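11R-lipoxygenase (Gersemia fruticosa, PDB 3VF1) probably catalyses the iron-dependent, calcium-regulated addition of molecular oxygen to polyunsaturated fatty acids, as lipoxygenases do. Local coordinates at residues Phe554-Arg557 and Glu558-Val561; Phe662-Asn665 and Leu666-Thr670; Leu379-Ala382 and Asp383-His387; Ile669-Gln672 and Ile673-Asn677. All coordinates share one frame; numbering follows the deposited sequence.

Contact 1 (Phe554-Arg557 and Glu558-Val561); sequences FENR and EELV
The side-chain amide of N556 meets E559 through both of its ends. Its OD1 accepts the backbone N of E559 at 2.9 Å (N-H...O 159°), the donor standing above the carbonyl plane rather than on a lone pair. With chi1 at 56°, CG lies between the backbone N and the carbonyl carbon, and this folds the amide over the opening turn. A second, weak bond runs from ND2 of N556 to OE2 of E559 (3.0 Å), the carboxylate turned nearly perpendicular to the amide. N556 is thus the N-cap of helix 557-579, which farther along supplies the iron ligands H575 and N579. A valine in its place would probably leave the backbone N of E559 without its capping acceptor and take the weak amide partner from the E559 carboxylate. Within the helix, the backbone N of V561 bonds to O of R557 at 2.9 Å.

Apolar packing brings L560 CD1 over one face of the F554 ring, a CH-pi contact 3.9 Å from the centroid and displaced toward the rim. I527 of helix 525-538 touches both residues.

R557 turns to an outside partner, NH1 bonding to the backbone O of Y515.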
loop_
_atom_site.group_PDB
_atom_site.type_symbol
_atom_site.label_atom_id
_atom_site.label_comp_id
_atom_site.label_asym_id
_atom_site.label_seq_id
_atom_site.Cartn_x
_atom_site.Cartn_y
_atom_site.Cartn_z
ATOM N N PHE A 554 21.706 11.761 -3.261
ATOM C CA PHE A 554 21.191 12.027 -4.597
ATOM C C PHE A 554 22.166 12.931 -5.343
ATOM O O PHE A 554 22.375 14.080 -4.957
ATOM C CB PHE A 554 19.812 12.686 -4.516
ATOM C CG PHE A 554 18.714 11.749 -4.100
ATOM C CD1 PHE A 554 18.560 10.519 -4.720
ATOM C CD2 PHE A 554 17.838 12.094 -3.084
ATOM C CE1 PHE A 554 17.549 9.655 -4.340
ATOM C CE2 PHE A 554 16.826 11.232 -2.697
ATOM C CZ PHE A 554 16.683 10.013 -3.326
ATOM N N GLU A 555 22.758 12.407 -6.412
ATOM C CA GLU A 555 23.785 13.133 -7.152
ATOM C C GLU A 555 23.226 13.832 -8.390
ATOM O O GLU A 555 23.877 14.709 -8.959
ATOM C CB GLU A 555 24.917 12.186 -7.555
ATOM C CG GLU A 555 25.592 11.504 -6.377
ATOM C CD GLU A 555 26.175 12.495 -5.388
ATOM O OE1 GLU A 555 26.961 13.368 -5.814
ATOM O OE2 GLU A 555 25.845 12.406 -4.187
ATOM N N ASN A 556 22.027 13.446 -8.807
ATOM C CA ASN A 556 21.384 14.073 -9.958
ATOM C C ASN A 556 19.865 14.029 -9.850
ATOM O O ASN A 556 19.320 13.428 -8.925
ATOM C CB ASN A 556 21.846 13.408 -11.257
ATOM C CG ASN A 556 21.612 11.911 -11.262
ATOM O OD1 ASN A 556 20.528 11.441 -11.609
ATOM N ND2 ASN A 556 22.631 11.151 -10.879
ATOM N N ARG A 557 19.187 14.668 -10.799
ATOM C CA ARG A 557 17.733 14.764 -10.767
ATOM C C ARG A 557 17.072 13.442 -11.144
ATOM O O ARG A 557 15.996 13.115 -10.647
ATOM C CB ARG A 557 17.251 15.867 -11.710
ATOM C CG ARG A 557 17.671 17.265 -11.295
ATOM C CD ARG A 557 17.001 18.322 -12.157
ATOM N NE ARG A 557 17.350 18.182 -13.568
ATOM C CZ ARG A 557 16.876 18.956 -14.538
ATOM N NH1 ARG A 557 16.023 19.935 -14.260
ATOM N NH2 ARG A 557 17.254 18.751 -15.792
ATOM N N GLU A 558 17.721 12.680 -12.017
ATOM C CA GLU A 558 17.158 11.422 -12.493
ATOM C C GLU A 558 17.044 10.400 -11.364
ATOM O O GLU A 558 16.031 9.715 -11.243
ATOM C CB GLU A 558 17.990 10.856 -13.648
ATOM C CG GLU A 558 17.816 11.608 -14.960
ATOM C CD GLU A 558 18.391 13.016 -14.914
ATOM O OE1 GLU A 558 19.412 13.223 -14.220
ATOM O OE2 GLU A 558 17.820 13.915 -15.568
ATOM N N GLU A 559 18.082 10.299 -10.540
ATOM C CA GLU A 559 18.049 9.413 -9.380
ATOM C C GLU A 559 16.910 9.798 -8.451
ATOM O O GLU A 559 16.206 8.936 -7.924
ATOM C CB GLU A 559 19.368 9.478 -8.609
ATOM C CG GLU A 559 20.546 8.829 -9.313
ATOM C CD GLU A 559 21.826 8.925 -8.502
ATOM O OE1 GLU A 559 21.739 9.118 -7.269
ATOM O OE2 GLU A 559 22.919 8.809 -9.098
ATOM N N LEU A 560 16.737 11.100 -8.251
ATOM C CA LEU A 560 15.707 11.614 -7.359
ATOM C C LEU A 560 14.312 11.277 -7.882
ATOM O O LEU A 560 13.444 10.837 -7.129
ATOM C CB LEU A 560 15.856 13.128 -7.202
ATOM C CG LEU A 560 14.815 13.820 -6.322
ATOM C CD1 LEU A 560 14.778 13.195 -4.937
ATOM C CD2 LEU A 560 15.106 15.308 -6.232
ATOM N N VAL A 561 14.103 11.484 -9.178
ATOM C CA VAL A 561 12.812 11.213 -9.794
ATOM C C VAL A 561 12.459 9.731 -9.695
ATOM O O VAL A 561 11.338 9.376 -9.334
ATOM C CB VAL A 561 12.791 11.644 -11.275
ATOM C CG1 VAL A 561 11.537 11.124 -11.968
ATOM C CG2 VAL A 561 12.875 13.160 -11.384
#

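Contact 2 (Phe662-Asn665 and Leu666-Thr670); sequences FKSN and LANIT
L666 stands against F662 one helical turn earlier, its branch CD1 over a face of the aromatic ring. The methyl is 4.1 Å from the ring centroid and only 15° off the normal, although displaced toward the rim; its closest ring atom is F662 CE2, at 4.0 Å. F662 has CG anti to the backbone N (chi1 -172°), which lays the ring alongside the following turn, and the leucine meets it at a slant. The CG of L666 also sits 3.3 Å from the backbone O of F662, the same oxygen that receives the N-H of L666. Away from this pair, N668 lies over the preceding turn with its amide near the carbonyl of S664, but ND2 is poorly directed for a bond. The hydroxyl of T670 turns back along the helix: OG1 donates to O of L666 at 3.2 Å, beside the backbone bond from T670 N at 2.9 Å, and so that carbonyl has two donors. F662 further stacks on F506, and V502 touches F662, N665, L666 and I669. K663 and N668 lie on the exposed side, an arrangement characteristic of an amphipathic helix, here helix 653-676 packed against helix 491-514 in the lipoxygenase domain.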
loop_
_atom_site.group_PDB
_atom_site.type_symbol
_atom_site.label_atom_id
_atom_site.label_comp_id
_atom_site.label_asym_id
_atom_site.label_seq_id
_atom_site.Cartn_x
_atom_site.Cartn_y
_atom_site.Cartn_z
ATOM N N PHE A 662 -1.261 15.589 -15.102
ATOM C CA PHE A 662 -1.291 14.269 -14.487
ATOM C C PHE A 662 -2.703 13.690 -14.553
ATOM O O PHE A 662 -2.907 12.581 -15.046
ATOM C CB PHE A 662 -0.820 14.391 -13.033
ATOM C CG PHE A 662 -0.626 13.079 -12.327
ATOM C CD1 PHE A 662 0.057 12.035 -12.929
ATOM C CD2 PHE A 662 -1.102 12.906 -11.037
ATOM C CE1 PHE A 662 0.242 10.836 -12.259
ATOM C CE2 PHE A 662 -0.917 11.714 -10.365
ATOM C CZ PHE A 662 -0.244 10.679 -10.975
ATOM N N LYS A 663 -3.678 14.456 -14.072
ATOM C CA LYS A 663 -5.071 14.017 -14.073
ATOM C C LYS A 663 -5.576 13.742 -15.487
ATOM O O LYS A 663 -6.415 12.866 -15.693
ATOM C CB LYS A 663 -5.962 15.066 -13.403
ATOM C CG LYS A 663 -5.639 15.303 -11.935
ATOM C CD LYS A 663 -6.631 16.252 -11.283
ATOM C CE LYS A 663 -8.021 15.641 -11.201
ATOM N NZ LYS A 663 -8.956 16.492 -10.415
ATOM N N SER A 664 -5.066 14.490 -16.459
ATOM C CA SER A 664 -5.476 14.313 -17.847
ATOM C C SER A 664 -4.905 13.015 -18.410
ATOM O O SER A 664 -5.566 12.317 -19.179
ATOM C CB SER A 664 -5.019 15.497 -18.699
ATOM O OG SER A 664 -5.437 15.347 -20.047
ATOM N N ASN A 665 -3.676 12.693 -18.022
ATOM C CA ASN A 665 -3.046 11.454 -18.453
ATOM C C ASN A 665 -3.718 10.243 -17.816
ATOM O O ASN A 665 -3.809 9.181 -18.429
ATOM C CB ASN A 665 -1.555 11.462 -18.114
ATOM C CG ASN A 665 -0.762 12.399 -19.001
ATOM O OD1 ASN A 665 -1.199 12.755 -20.095
ATOM N ND2 ASN A 665 0.417 12.797 -18.536
ATOM N N LEU A 666 -4.186 10.411 -16.582
ATOM C CA LEU A 666 -4.901 9.353 -15.885
ATOM C C LEU A 666 -6.254 9.107 -16.538
ATOM O O LEU A 666 -6.676 7.963 -16.704
ATOM C CB LEU A 666 -5.095 9.717 -14.413
ATOM C CG LEU A 666 -3.821 9.796 -13.572
ATOM C CD1 LEU A 666 -4.154 10.184 -12.138
ATOM C CD2 LEU A 666 -3.067 8.478 -13.609
ATOM N N ALA A 667 -6.929 10.189 -16.910
ATOM C CA ALA A 667 -8.227 10.094 -17.561
ATOM C C ALA A 667 -8.116 9.306 -18.863
ATOM O O ALA A 667 -9.055 8.617 -19.262
ATOM C CB ALA A 667 -8.787 11.484 -17.827
ATOM N N ASN A 668 -6.965 9.409 -19.520
ATOM C CA ASN A 668 -6.735 8.690 -20.769
ATOM C C ASN A 668 -6.468 7.210 -20.516
ATOM O O ASN A 668 -6.861 6.355 -21.310
ATOM C CB ASN A 668 -5.573 9.314 -21.543
ATOM C CG ASN A 668 -5.885 10.722 -22.028
ATOM O OD1 ASN A 668 -7.050 11.092 -22.190
ATOM N ND2 ASN A 668 -4.842 11.513 -22.263
ATOM N N ILE A 669 -5.801 6.912 -19.407
ATOM C CA ILE A 669 -5.556 5.531 -19.013
ATOM C C ILE A 669 -6.872 4.857 -18.641
ATOM O O ILE A 669 -7.130 3.718 -19.030
ATOM C CB ILE A 669 -4.583 5.449 -17.828
ATOM C CG1 ILE A 669 -3.171 5.817 -18.286
ATOM C CG2 ILE A 669 -4.590 4.049 -17.223
ATOM C CD1 ILE A 669 -2.150 5.861 -17.170
ATOM N N THR A 670 -7.700 5.570 -17.885
ATOM C CA THR A 670 -9.028 5.088 -17.531
ATOM C C THR A 670 -9.785 4.671 -18.784
ATOM O O THR A 670 -10.426 3.622 -18.819
ATOM C CB THR A 670 -9.842 6.179 -16.813
ATOM O OG1 THR A 670 -9.271 6.439 -15.526
ATOM C CG2 THR A 670 -11.291 5.750 -16.642
#

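Contact 3 (Leu379-Ala382 and Asp383-His387)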
loop_
_atom_site.group_PDB
_atom_site.type_symbol
_atom_site.label_atom_id
_atom_site.label_comp_id
_atom_site.label_asym_id
_atom_site.label_seq_id
_atom_site.Cartn_x
_atom_site.Cartn_y
_atom_site.Cartn_z
ATOM N N LEU A 379 -0.943 -25.572 -4.490
ATOM C CA LEU A 379 -0.100 -24.572 -5.138
ATOM C C LEU A 379 -0.601 -23.167 -4.810
ATOM O O LEU A 379 0.187 -22.267 -4.526
ATOM C CB LEU A 379 -0.081 -24.785 -6.653
ATOM C CG LEU A 379 0.805 -23.831 -7.456
ATOM C CD1 LEU A 379 2.269 -23.991 -7.078
ATOM C CD2 LEU A 379 0.611 -24.059 -8.949
ATOM N N ARG A 380 -1.917 -22.987 -4.846
ATOM C CA ARG A 380 -2.526 -21.702 -4.527
ATOM C C ARG A 380 -2.348 -21.353 -3.054
ATOM O O ARG A 380 -2.157 -20.190 -2.702
ATOM C CB ARG A 380 -4.016 -21.719 -4.875
ATOM C CG ARG A 380 -4.299 -21.825 -6.360
ATOM C CD ARG A 380 -3.870 -20.566 -7.092
ATOM N NE ARG A 380 -4.635 -19.395 -6.667
ATOM C CZ ARG A 380 -4.277 -18.137 -6.903
ATOM N NH1 ARG A 380 -3.154 -17.865 -7.557
ATOM N NH2 ARG A 380 -5.042 -17.142 -6.475
ATOM N N CYS A 381 -2.413 -22.361 -2.193
ATOM C CA CYS A 381 -2.253 -22.141 -0.764
ATOM C C CYS A 381 -0.879 -21.548 -0.477
ATOM O O CYS A 381 -0.750 -20.613 0.313
ATOM C CB CYS A 381 -2.439 -23.446 0.011
ATOM S SG CYS A 381 -2.572 -23.215 1.806
ATOM N N ALA A 382 0.143 -22.093 -1.128
ATOM C CA ALA A 382 1.495 -21.571 -0.998
ATOM C C ALA A 382 1.539 -20.116 -1.452
ATOM O O ALA A 382 2.163 -19.268 -0.807
ATOM C CB ALA A 382 2.465 -22.408 -1.813
ATOM N N ASP A 383 0.868 -19.830 -2.564
ATOM C CA ASP A 383 0.858 -18.486 -3.129
ATOM C C ASP A 383 0.192 -17.498 -2.177
ATOM O O ASP A 383 0.592 -16.338 -2.099
ATOM C CB ASP A 383 0.141 -18.481 -4.480
ATOM C CG ASP A 383 0.188 -17.126 -5.161
ATOM O OD1 ASP A 383 1.217 -16.814 -5.800
ATOM O OD2 ASP A 383 -0.805 -16.374 -5.056
ATOM N N THR A 384 -0.821 -17.964 -1.456
ATOM C CA THR A 384 -1.520 -17.122 -0.489
ATOM C C THR A 384 -0.575 -16.682 0.622
ATOM O O THR A 384 -0.581 -15.521 1.027
ATOM C CB THR A 384 -2.719 -17.855 0.141
ATOM O OG1 THR A 384 -3.685 -18.151 -0.873
ATOM C CG2 THR A 384 -3.362 -16.994 1.221
ATOM N N GLN A 385 0.236 -17.615 1.113
ATOM C CA GLN A 385 1.211 -17.304 2.150
ATOM C C GLN A 385 2.108 -16.188 1.640
ATOM O O GLN A 385 2.360 -15.201 2.333
ATOM C CB GLN A 385 2.073 -18.525 2.495
ATOM C CG GLN A 385 1.321 -19.838 2.667
ATOM C CD GLN A 385 0.209 -19.753 3.692
ATOM O OE1 GLN A 385 0.457 -19.525 4.875
ATOM N NE2 GLN A 385 -1.029 -19.939 3.241
ATOM N N TYR A 386 2.584 -16.358 0.410
ATOM C CA TYR A 386 3.478 -15.400 -0.223
ATOM C C TYR A 386 2.798 -14.042 -0.382
ATOM O O TYR A 386 3.378 -13.010 -0.059
ATOM C CB TYR A 386 3.913 -15.931 -1.590
ATOM C CG TYR A 386 5.056 -15.171 -2.223
ATOM C CD1 TYR A 386 4.864 -13.907 -2.767
ATOM C CD2 TYR A 386 6.327 -15.726 -2.292
ATOM C CE1 TYR A 386 5.907 -13.214 -3.352
ATOM C CE2 TYR A 386 7.377 -15.041 -2.874
ATOM C CZ TYR A 386 7.160 -13.786 -3.403
ATOM O OH TYR A 386 8.202 -13.102 -3.983
ATOM N N HIS A 387 1.563 -14.048 -0.873
ATOM C CA HIS A 387 0.857 -12.802 -1.155
ATOM C C HIS A 387 0.605 -11.974 0.101
ATOM O O HIS A 387 0.871 -10.775 0.124
ATOM C CB HIS A 387 -0.479 -13.075 -1.841
ATOM C CG HIS A 387 -1.390 -11.888 -1.863
ATOM N ND1 HIS A 387 -2.512 -11.797 -1.068
ATOM C CD2 HIS A 387 -1.333 -10.735 -2.567
ATOM C CE1 HIS A 387 -3.114 -10.644 -1.292
ATOM N NE2 HIS A 387 -2.419 -9.979 -2.197
#
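Q385 has CG anti to its carbonyl carbon (chi1 -45°), and a second bend at chi2 curls the amide back along the helix onto C381. R380 bends at both chi2 and chi3, which brings its guanidinium near the carboxylate of D383, the two side chains running side by side in the same direction, their flat groups 23° from parallel.

The glutamine makes the more precise contact. Its NE2 donates to O of C381 at 3.0 Å (N-H...O 158°), with the acceptor in the amide plane, while the backbone N of Q385 reaches the same oxygen at 3.3 Å from the opposite face of the carbonyl. One buried oxygen is therefore gripped by two donors of one residue. NE2 also bonds to O of T594, and OE1 weakly to N of I452. A leucine here would probably leave the carbonyl of T594 without this donor and C381 O with the backbone bond alone.

The R380-D383 pair is looser: NH1 of R380 is 3.7 Å from OD2 of D383, a long salt bridge. OD2 stands clear of the plane in which the guanidinium N-H groups point, which leaves a purely electrostatic attraction. Stronger partners fix each group, NE of R380 bonding to O of N591 and OD1 of D383 to the hydroxyl of Y311.

This part of helix 369-410, which goes on to the iron ligands H392 and H397, is buried among its neighbours: F257 and F261 of helix 254-263 touch L379, R380 makes a cation-pi contact with F261, T585 touches R380 and Y586 touches T384, both from helix 582-586, and P332, just before strand 333-338, meets A382.

Contact 4 (Ile669-Gln672 and Ile673-Asn677); sequences ITKQ and ITERN
I673 and I669 form the close-packed side of this turn, with CD1 of I673 against CG2 of I669 at 3.8 Å and CG1 of I673 3.4 Å from the backbone O of I669. That oxygen also takes the N-H of I673 in a bond that is almost straight (177°). A second firm point is the backbone O of T670. It accepts N of T674 at 3.0 Å and OG1 of T674 at 2.9 Å from opposite faces of the carbonyl plane; the hydroxyl lies anti to its own carbonyl carbon (chi1 -68°), turned back to the preceding turn. R676 is also firmly fixed: NE and NH2 grip OD1 of N677 side-on, in the guanidinium plane, while NH1 forms a salt bridge with D495 of helix 491-514 and ND2 of N677 bonds to O of Y684. L498 of helix 491-514 touches Q672, and I688 touches I673. The solvent side is held more lightly. K671 runs out extended and bends only at chi4, bringing NZ to OE2 of E675 at 3.5 Å, a salt bridge whose hydrogen bond is weak. A buried isoleucine side and an exposed side carrying K671 and E675 mark the C-terminal end of helix 653-676, where R676 holds the N677 side chain and the chain leaves towards the iron ligand I698.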
loop_
_atom_site.group_PDB
_atom_site.type_symbol
_atom_site.label_atom_id
_atom_site.label_comp_id
_atom_site.label_asym_id
_atom_site.label_seq_id
_atom_site.Cartn_x
_atom_site.Cartn_y
_atom_site.Cartn_z
ATOM N N ILE A 669 -5.801 6.912 -19.407
ATOM C CA ILE A 669 -5.556 5.531 -19.013
ATOM C C ILE A 669 -6.872 4.857 -18.641
ATOM O O ILE A 669 -7.130 3.718 -19.030
ATOM C CB ILE A 669 -4.583 5.449 -17.828
ATOM C CG1 ILE A 669 -3.171 5.817 -18.286
ATOM C CG2 ILE A 669 -4.590 4.049 -17.223
ATOM C CD1 ILE A 669 -2.150 5.861 -17.170
ATOM N N THR A 670 -7.700 5.570 -17.885
ATOM C CA THR A 670 -9.028 5.088 -17.531
ATOM C C THR A 670 -9.785 4.671 -18.784
ATOM O O THR A 670 -10.426 3.622 -18.819
ATOM C CB THR A 670 -9.842 6.179 -16.813
ATOM O OG1 THR A 670 -9.271 6.439 -15.526
ATOM C CG2 THR A 670 -11.291 5.750 -16.642
ATOM N N LYS A 671 -9.702 5.504 -19.815
ATOM C CA LYS A 671 -10.401 5.256 -21.068
ATOM C C LYS A 671 -9.869 4.010 -21.778
ATOM O O LYS A 671 -10.643 3.233 -22.334
ATOM C CB LYS A 671 -10.284 6.485 -21.975
ATOM C CG LYS A 671 -10.929 6.330 -23.339
ATOM C CD LYS A 671 -11.113 7.683 -24.012
ATOM C CE LYS A 671 -11.502 7.541 -25.476
ATOM N NZ LYS A 671 -10.358 7.089 -26.319
ATOM N N GLN A 672 -8.553 3.818 -21.752
ATOM C CA GLN A 672 -7.945 2.634 -22.357
ATOM C C GLN A 672 -8.424 1.366 -21.661
ATOM O O GLN A 672 -8.899 0.432 -22.307
ATOM C CB GLN A 672 -6.420 2.704 -22.273
ATOM C CG GLN A 672 -5.778 3.724 -23.193
ATOM C CD GLN A 672 -4.266 3.593 -23.230
ATOM O OE1 GLN A 672 -3.732 2.495 -23.402
ATOM N NE2 GLN A 672 -3.567 4.712 -23.060
ATOM N N ILE A 673 -8.290 1.342 -20.338
ATOM C CA ILE A 673 -8.669 0.182 -19.543
ATOM C C ILE A 673 -10.131 -0.174 -19.771
ATOM O O ILE A 673 -10.487 -1.349 -19.863
ATOM C CB ILE A 673 -8.444 0.438 -18.043
ATOM C CG1 ILE A 673 -6.946 0.558 -17.753
ATOM C CG2 ILE A 673 -9.059 -0.679 -17.214
ATOM C CD1 ILE A 673 -6.626 0.993 -16.337
ATOM N N THR A 674 -10.974 0.847 -19.864
ATOM C CA THR A 674 -12.402 0.644 -20.067
ATOM C C THR A 674 -12.677 -0.004 -21.420
ATOM O O THR A 674 -13.492 -0.917 -21.525
ATOM C CB THR A 674 -13.172 1.971 -19.978
ATOM O OG1 THR A 674 -13.126 2.463 -18.634
ATOM C CG2 THR A 674 -14.623 1.782 -20.390
ATOM N N GLU A 675 -11.992 0.473 -22.454
ATOM C CA GLU A 675 -12.185 -0.055 -23.798
ATOM C C GLU A 675 -11.730 -1.510 -23.896
ATOM O O GLU A 675 -12.358 -2.319 -24.581
ATOM C CB GLU A 675 -11.451 0.809 -24.823
ATOM C CG GLU A 675 -12.101 2.167 -25.045
ATOM C CD GLU A 675 -11.320 3.045 -26.003
ATOM O OE1 GLU A 675 -10.106 2.802 -26.182
ATOM O OE2 GLU A 675 -11.922 3.975 -26.580
ATOM N N ARG A 676 -10.642 -1.842 -23.210
ATOM C CA ARG A 676 -10.149 -3.216 -23.194
ATOM C C ARG A 676 -11.111 -4.121 -22.434
ATOM O O ARG A 676 -11.377 -5.248 -22.850
ATOM C CB ARG A 676 -8.768 -3.287 -22.545
ATOM C CG ARG A 676 -8.223 -4.703 -22.436
ATOM C CD ARG A 676 -7.188 -4.811 -21.344
ATOM N NE ARG A 676 -7.758 -4.552 -20.024
ATOM C CZ ARG A 676 -7.039 -4.257 -18.944
ATOM N NH1 ARG A 676 -5.716 -4.179 -19.022
ATOM N NH2 ARG A 676 -7.643 -4.035 -17.785
ATOM N N ASN A 677 -11.628 -3.620 -21.317
ATOM C CA ASN A 677 -12.526 -4.391 -20.467
ATOM C C ASN A 677 -13.908 -4.576 -21.083
ATOM O O ASN A 677 -14.754 -5.275 -20.525
ATOM C CB ASN A 677 -12.671 -3.711 -19.103
ATOM C CG ASN A 677 -11.453 -3.901 -18.221
ATOM O OD1 ASN A 677 -10.467 -4.519 -18.625
ATOM N ND2 ASN A 677 -11.514 -3.363 -17.009
#

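Contacts 2 and 4 are successive parts of helix 653-676, sharing I669 and T670, with centres about 11 Å apart. Contact 1, at the start of helix 557-579, lies about 25 Å from contact 2 between centres, and their nearest atoms stay about 11 Å apart; helix 491-514 bridges them, since it touches contacts 1, 2 and 4. Contact 3 is remote, its nearest atoms about 17 Å from contact 4 and 23 Å from contact 1. It alone lies close to an annotated iron ligand: the side chain of Y386 is about 9 Å from that of H392. The side chain of Q672, in contact 4, lies about 8 Å from the bound fructose.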